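Local coordinates for protein DNA primase (Aquifex aeolicus, PDB 2AU3) that probably synthesises the short RNA primers, templated by single-stranded DNA, from which DNA polymerase extends during replication, at residues Phe246-Gly252 against Ile264-Pro270; Phe254-Leu259 against Pro329-Lys334. One frame throughout, in Å; residues are numbered along the deposited sequence.

Interaction 1. Residues Phe246-Gly252 against Ile264-Pro270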
loop_
_atom_site.group_PDB
_atom_site.type_symbol
_atom_site.label_atom_id
_atom_site.label_comp_id
_atom_site.label_asym_id
_atom_site.label_seq_id
_atom_site.Cartn_x
_atom_site.Cartn_y
_atom_site.Cartn_z
ATOM N N PHE A 246 1.895 -13.424 10.282
ATOM C CA PHE A 246 0.509 -12.984 10.114
ATOM C C PHE A 246 0.461 -11.573 9.539
ATOM O O PHE A 246 1.483 -10.863 9.524
ATOM C CB PHE A 246 -0.272 -13.075 11.443
ATOM C CG PHE A 246 0.172 -12.070 12.498
ATOM C CD1 PHE A 246 -0.546 -10.883 12.695
ATOM C CD2 PHE A 246 1.290 -12.320 13.308
ATOM C CE1 PHE A 246 -0.157 -9.958 13.657
ATOM C CE2 PHE A 246 1.695 -11.389 14.292
ATOM C CZ PHE A 246 0.968 -10.199 14.460
ATOM N N ALA A 247 -0.718 -11.172 9.083
ATOM C CA ALA A 247 -0.938 -9.828 8.608
ATOM C C ALA A 247 -2.036 -9.219 9.465
ATOM O O ALA A 247 -2.879 -9.942 9.988
ATOM C CB ALA A 247 -1.372 -9.844 7.131
ATOM N N ILE A 248 -2.046 -7.890 9.566
ATOM C CA ILE A 248 -3.155 -7.185 10.193
ATOM C C ILE A 248 -3.901 -6.459 9.063
ATOM O O ILE A 248 -3.273 -5.810 8.268
ATOM C CB ILE A 248 -2.640 -6.171 11.260
ATOM C CG1 ILE A 248 -1.922 -6.905 12.406
ATOM C CG2 ILE A 248 -3.840 -5.270 11.776
ATOM C CD1 ILE A 248 -0.889 -6.027 13.226
ATOM N N LEU A 249 -5.226 -6.665 8.954
ATOM C CA LEU A 249 -6.041 -5.965 7.983
ATOM C C LEU A 249 -6.803 -4.844 8.653
ATOM O O LEU A 249 -7.551 -5.060 9.607
ATOM C CB LEU A 249 -7.006 -6.953 7.254
ATOM C CG LEU A 249 -8.023 -6.390 6.243
ATOM C CD1 LEU A 249 -7.360 -5.954 4.925
ATOM C CD2 LEU A 249 -9.175 -7.428 5.997
ATOM N N VAL A 250 -6.564 -3.620 8.186
ATOM C CA VAL A 250 -7.283 -2.446 8.681
ATOM C C VAL A 250 -8.129 -1.912 7.542
ATOM O O VAL A 250 -7.969 -2.373 6.406
ATOM C CB VAL A 250 -6.311 -1.334 9.227
ATOM C CG1 VAL A 250 -5.517 -1.838 10.438
ATOM C CG2 VAL A 250 -5.352 -0.824 8.137
ATOM N N GLU A 251 -9.019 -0.951 7.818
ATOM C CA GLU A 251 -10.032 -0.561 6.824
ATOM C C GLU A 251 -9.530 0.314 5.702
ATOM O O GLU A 251 -10.007 0.202 4.567
ATOM C CB GLU A 251 -11.231 0.137 7.475
ATOM C CG GLU A 251 -11.907 -0.682 8.563
ATOM C CD GLU A 251 -13.301 -0.174 8.936
ATOM O OE1 GLU A 251 -14.227 -0.311 8.103
ATOM O OE2 GLU A 251 -13.470 0.323 10.080
ATOM N N GLY A 252 -8.628 1.241 6.010
ATOM C CA GLY A 252 -8.217 2.233 5.029
ATOM C C GLY A 252 -6.784 2.716 5.219
ATOM O O GLY A 252 -6.102 2.279 6.151
ATOM N N ILE A 264 4.026 -0.826 13.756
ATOM C CA ILE A 264 3.276 -2.043 13.511
ATOM C C ILE A 264 3.195 -2.143 11.992
ATOM O O ILE A 264 2.419 -1.420 11.365
ATOM C CB ILE A 264 1.876 -1.934 14.136
ATOM C CG1 ILE A 264 1.970 -2.019 15.657
ATOM C CG2 ILE A 264 0.984 -3.119 13.696
ATOM C CD1 ILE A 264 0.643 -1.684 16.353
ATOM N N ARG A 265 4.019 -2.996 11.396
ATOM C CA ARG A 265 4.314 -2.823 9.973
ATOM C C ARG A 265 3.802 -3.956 9.080
ATOM O O ARG A 265 3.918 -3.882 7.851
ATOM C CB ARG A 265 5.812 -2.663 9.780
ATOM C CG ARG A 265 6.423 -1.426 10.453
ATOM C CD ARG A 265 7.917 -1.399 10.237
ATOM N NE ARG A 265 8.581 -0.247 10.836
ATOM C CZ ARG A 265 9.396 -0.330 11.864
ATOM N NH1 ARG A 265 9.619 -1.500 12.437
ATOM N NH2 ARG A 265 10.002 0.759 12.316
ATOM N N ASN A 266 3.236 -4.998 9.699
ATOM C CA ASN A 266 2.739 -6.135 8.915
ATOM C C ASN A 266 1.252 -5.927 8.661
ATOM O O ASN A 266 0.449 -6.741 9.033
ATOM C CB ASN A 266 3.003 -7.468 9.654
ATOM C CG ASN A 266 2.383 -7.494 11.066
ATOM O OD1 ASN A 266 2.340 -6.472 11.750
ATOM N ND2 ASN A 266 1.928 -8.663 11.496
ATOM N N VAL A 267 0.927 -4.816 8.011
ATOM C CA VAL A 267 -0.438 -4.259 7.914
ATOM C C VAL A 267 -0.751 -3.974 6.452
ATOM O O VAL A 267 0.104 -3.402 5.732
ATOM C CB VAL A 267 -0.539 -2.889 8.663
ATOM C CG1 VAL A 267 -2.020 -2.374 8.703
ATOM C CG2 VAL A 267 -0.011 -3.004 10.090
ATOM N N VAL A 268 -1.995 -4.298 6.036
ATOM C CA VAL A 268 -2.515 -3.997 4.700
ATOM C C VAL A 268 -3.906 -3.415 4.837
ATOM O O VAL A 268 -4.521 -3.518 5.888
ATOM C CB VAL A 268 -2.642 -5.273 3.801
ATOM C CG1 VAL A 268 -1.246 -5.708 3.298
ATOM C CG2 VAL A 268 -3.280 -6.414 4.573
ATOM N N ALA A 269 -4.399 -2.798 3.771
ATOM C CA ALA A 269 -5.761 -2.285 3.775
ATOM C C ALA A 269 -6.360 -2.416 2.383
ATOM O O ALA A 269 -5.617 -2.362 1.394
ATOM C CB ALA A 269 -5.764 -0.828 4.225
ATOM N N PRO A 270 -7.692 -2.590 2.275
ATOM C CA PRO A 270 -8.357 -2.685 0.964
ATOM C C PRO A 270 -8.218 -1.380 0.211
ATOM O O PRO A 270 -8.105 -0.305 0.826
ATOM C CB PRO A 270 -9.832 -2.931 1.323
ATOM C CG PRO A 270 -9.793 -3.474 2.694
ATOM C CD PRO A 270 -8.645 -2.788 3.378
#

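Interaction 2. Residues Phe254-Leu259 against Pro329-Lys334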
loop_
_atom_site.group_PDB
_atom_site.type_symbol
_atom_site.label_atom_id
_atom_site.label_comp_id
_atom_site.label_asym_id
_atom_site.label_seq_id
_atom_site.Cartn_x
_atom_site.Cartn_y
_atom_site.Cartn_z
ATOM N N PHE A 254 -5.387 5.585 6.176
ATOM C CA PHE A 254 -5.027 6.378 7.348
ATOM C C PHE A 254 -4.778 5.441 8.529
ATOM O O PHE A 254 -3.822 5.609 9.236
ATOM C CB PHE A 254 -6.114 7.435 7.681
ATOM C CG PHE A 254 -5.923 8.110 8.999
ATOM C CD1 PHE A 254 -4.948 9.089 9.165
ATOM C CD2 PHE A 254 -6.719 7.755 10.095
ATOM C CE1 PHE A 254 -4.764 9.707 10.389
ATOM C CE2 PHE A 254 -6.540 8.364 11.332
ATOM C CZ PHE A 254 -5.564 9.340 11.484
ATOM N N ASP A 255 -5.615 4.429 8.715
ATOM C CA ASP A 255 -5.351 3.453 9.791
ATOM C C ASP A 255 -4.020 2.761 9.561
ATOM O O ASP A 255 -3.326 2.440 10.503
ATOM C CB ASP A 255 -6.442 2.375 9.849
ATOM C CG ASP A 255 -7.833 2.936 9.671
ATOM O OD1 ASP A 255 -8.372 3.483 10.649
ATOM O OD2 ASP A 255 -8.468 2.862 8.582
ATOM N N LEU A 256 -3.692 2.478 8.298
ATOM C CA LEU A 256 -2.477 1.753 8.024
ATOM C C LEU A 256 -1.280 2.654 8.336
ATOM O O LEU A 256 -0.320 2.230 8.984
ATOM C CB LEU A 256 -2.412 1.286 6.548
ATOM C CG LEU A 256 -1.207 0.392 6.177
ATOM C CD1 LEU A 256 -1.646 -0.617 5.107
ATOM C CD2 LEU A 256 0.020 1.175 5.676
ATOM N N LEU A 257 -1.349 3.905 7.864
ATOM C CA LEU A 257 -0.249 4.834 8.034
ATOM C C LEU A 257 0.023 5.081 9.505
ATOM O O LEU A 257 1.184 5.219 9.905
ATOM C CB LEU A 257 -0.547 6.135 7.322
ATOM C CG LEU A 257 -0.594 5.975 5.809
ATOM C CD1 LEU A 257 -0.967 7.285 5.168
ATOM C CD2 LEU A 257 0.767 5.493 5.344
ATOM N N ARG A 258 -1.046 5.095 10.305
ATOM C CA ARG A 258 -0.950 5.251 11.748
ATOM C C ARG A 258 -0.282 4.064 12.413
ATOM O O ARG A 258 0.593 4.250 13.241
ATOM C CB ARG A 258 -2.340 5.446 12.372
ATOM C CG ARG A 258 -2.879 6.853 12.215
ATOM C CD ARG A 258 -2.113 7.897 13.024
ATOM N NE ARG A 258 -2.495 7.808 14.428
ATOM C CZ ARG A 258 -1.651 7.633 15.437
ATOM N NH1 ARG A 258 -0.353 7.542 15.237
ATOM N NH2 ARG A 258 -2.112 7.558 16.661
ATOM N N LEU A 259 -0.727 2.848 12.093
ATOM C CA LEU A 259 -0.089 1.650 12.676
ATOM C C LEU A 259 1.400 1.584 12.309
ATOM O O LEU A 259 2.273 1.354 13.172
ATOM C CB LEU A 259 -0.849 0.376 12.252
ATOM C CG LEU A 259 -1.859 -0.205 13.263
ATOM C CD1 LEU A 259 -3.035 0.739 13.497
ATOM C CD2 LEU A 259 -2.368 -1.563 12.735
ATOM N N PRO A 329 -8.605 2.538 15.301
ATOM C CA PRO A 329 -7.201 2.327 15.667
ATOM C C PRO A 329 -6.472 3.594 16.158
ATOM O O PRO A 329 -5.749 3.516 17.135
ATOM C CB PRO A 329 -6.578 1.792 14.371
ATOM C CG PRO A 329 -7.698 1.044 13.732
ATOM C CD PRO A 329 -8.962 1.822 14.058
ATOM N N ASP A 330 -6.668 4.724 15.480
ATOM C CA ASP A 330 -6.012 5.982 15.808
ATOM C C ASP A 330 -6.296 6.415 17.267
ATOM O O ASP A 330 -5.368 6.679 18.028
ATOM C CB ASP A 330 -6.512 7.046 14.831
ATOM C CG ASP A 330 -6.094 8.415 15.208
ATOM O OD1 ASP A 330 -4.898 8.625 15.580
ATOM O OD2 ASP A 330 -6.901 9.359 15.150
ATOM N N GLU A 331 -7.578 6.440 17.642
ATOM C CA GLU A 331 -8.006 6.865 18.982
ATOM C C GLU A 331 -7.584 5.876 20.053
ATOM O O GLU A 331 -7.204 6.269 21.160
ATOM C CB GLU A 331 -9.531 7.068 19.017
ATOM C CG GLU A 331 -10.028 8.236 18.154
ATOM C CD GLU A 331 -9.641 9.612 18.695
ATOM O OE1 GLU A 331 -8.927 9.700 19.735
ATOM O OE2 GLU A 331 -10.032 10.629 18.057
ATOM N N PHE A 332 -7.677 4.581 19.735
ATOM C CA PHE A 332 -7.164 3.560 20.652
ATOM C C PHE A 332 -5.674 3.768 20.962
ATOM O O PHE A 332 -5.260 3.791 22.128
ATOM C CB PHE A 332 -7.415 2.135 20.143
ATOM C CG PHE A 332 -7.107 1.079 21.179
ATOM C CD1 PHE A 332 -8.102 0.574 21.998
ATOM C CD2 PHE A 332 -5.808 0.652 21.380
ATOM C CE1 PHE A 332 -7.812 -0.380 22.964
ATOM C CE2 PHE A 332 -5.505 -0.274 22.339
ATOM C CZ PHE A 332 -6.505 -0.809 23.133
ATOM N N ILE A 333 -4.876 3.946 19.917
ATOM C CA ILE A 333 -3.440 4.197 20.102
ATOM C C ILE A 333 -3.198 5.465 20.883
ATOM O O ILE A 333 -2.345 5.481 21.793
ATOM C CB ILE A 333 -2.698 4.295 18.747
ATOM C CG1 ILE A 333 -2.586 2.919 18.096
ATOM C CG2 ILE A 333 -1.272 4.899 18.948
ATOM C CD1 ILE A 333 -2.297 3.008 16.554
ATOM N N LYS A 334 -3.945 6.535 20.577
ATOM C CA LYS A 334 -3.717 7.790 21.316
ATOM C C LYS A 334 -3.964 7.645 22.818
ATOM O O LYS A 334 -3.211 8.193 23.622
ATOM C CB LYS A 334 -4.509 8.956 20.740
ATOM C CG LYS A 334 -3.844 9.558 19.457
ATOM C CD LYS A 334 -4.479 10.865 18.981
ATOM C CE LYS A 334 -5.975 10.761 18.791
ATOM N NZ LYS A 334 -6.319 10.043 17.527
HETATM O O HOH W 1 -7.762 4.973 12.612
#

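Interaction 1. Residues Phe246-Gly252 against Ile264-Pro270
Residues Ile248 and Leu249 pair in parallel with Val267 and Val268, the two strand axes passing 4.8 Å apart at 34°, and three backbone bonds join the two segments: Ile248 N to Asn266 O, Val268 N to Ile248 O and Val250 N to Val268 O. With helix 253-261 between them, the strands form a beta-alpha-beta unit of the TOPRIM fold. At the start of the pairing, Asn266 lies at the centre of an inverse gamma turn, and its amide reaches the residue just before strand 247-249. Asn266 ND2 donates to Phe246 O at 3.0 Å; the acceptor lies close to the amide plane, but the donor stands 56° above the carbonyl plane, so no lone pair is met squarely. The same nitrogen sits over one face of the Phe246 ring, 3.3 Å above its plane and displaced toward the rim, with amide and ring planes steeply inclined. Chi1 of 57° sets Asn266 CG between its own N and carbonyl carbon, which carries the amide across to Phe246. On the face bearing Ile248 and Val267, Ile248 CD1 presses on Ile264 CG2 at 3.5 Å, a tight carbon pair whose side chains cross nearly at right angles. Leu249 and Val268 occupy the other face. Glu251, a predicted ligand of the catalytic magnesium, follows the strand, and its OE2 accepts a bond from Asp295 N. Beside it Val250 O is buried without a polar partner, with Pro270 CD 3.1 Å from it.

Interaction 2. Residues Phe254-Leu259 against Pro329-Lys334
Within the TOPRIM-like region, helix 329-336 packs beside helix 253-261, the helix of the beta-alpha-beta unit; the short segment axes approach to 9.9 Å at 28°. A buried salt bridge joins them. Arg258 NE donates to Asp330 OD1 at 2.8 Å with an N-H...O angle of 152°. The oxygen lies near the guanidinium plane, but NE reaches it on the anti side, tilted out of the carboxylate plane, and the two flat groups stand 84° apart. Arg258 NH2 adds a weak bond to the same OD1, so one oxygen takes both donors, and lies 3.6 Å from Ile333 CG2. Arg258 CG, anti to the carbonyl carbon, lies over one face of the Phe254 ring, and bends at chi2 and chi3 beyond it turn the guanidinium to Asp330. Arg258 NH1 forms a further salt bridge with Glu262. An alanine in place of Arg258 would probably leave the Asp330 carboxylate without its partner on the other helix and open a gap beside Phe254 and Ile333. The Phe254 ring meets Asp330 too: OD2 lies at its edge in the ring plane, and CE2 is 3.7 Å from Asp330 CB. Leu259 CD1 touches both Pro329 CB (3.8 Å) and Ile333 CD1 (3.9 Å), an apolar patch that Leu341 of helix 338-347 also contacts. Near the start of helix 329-336 a water bridges the two segments: it donates to Asp255 OD1 at 2.5 Å and accepts from Asp330 N at 3.1 Å.

How the interactions relate
Interactions 1 and 2 have centres 11 Å apart and share the TOPRIM-like region. Along the chain, strand 247-249 leads into helix 253-261 and then strand 267-270; residues 254-259 thus fall between the two segments of interaction 1 and residues 329-334 follow both, so the segments alternate. Helix 253-261 lies between the strand pair and helix 329-336: Leu256 CD1 packs 3.3 Å from Val267 O on the strand, and Leu259 O probably accepts a hydrogen bond from Ile264 N, while other side chains of this helix face residues 329-334. Both contacts border the predicted magnesium site: interaction 1 contains Glu251, whereas Pro329 of interaction 2 touches Asp295. Strands, helix and second helix are thus layered beside the probable catalytic centre.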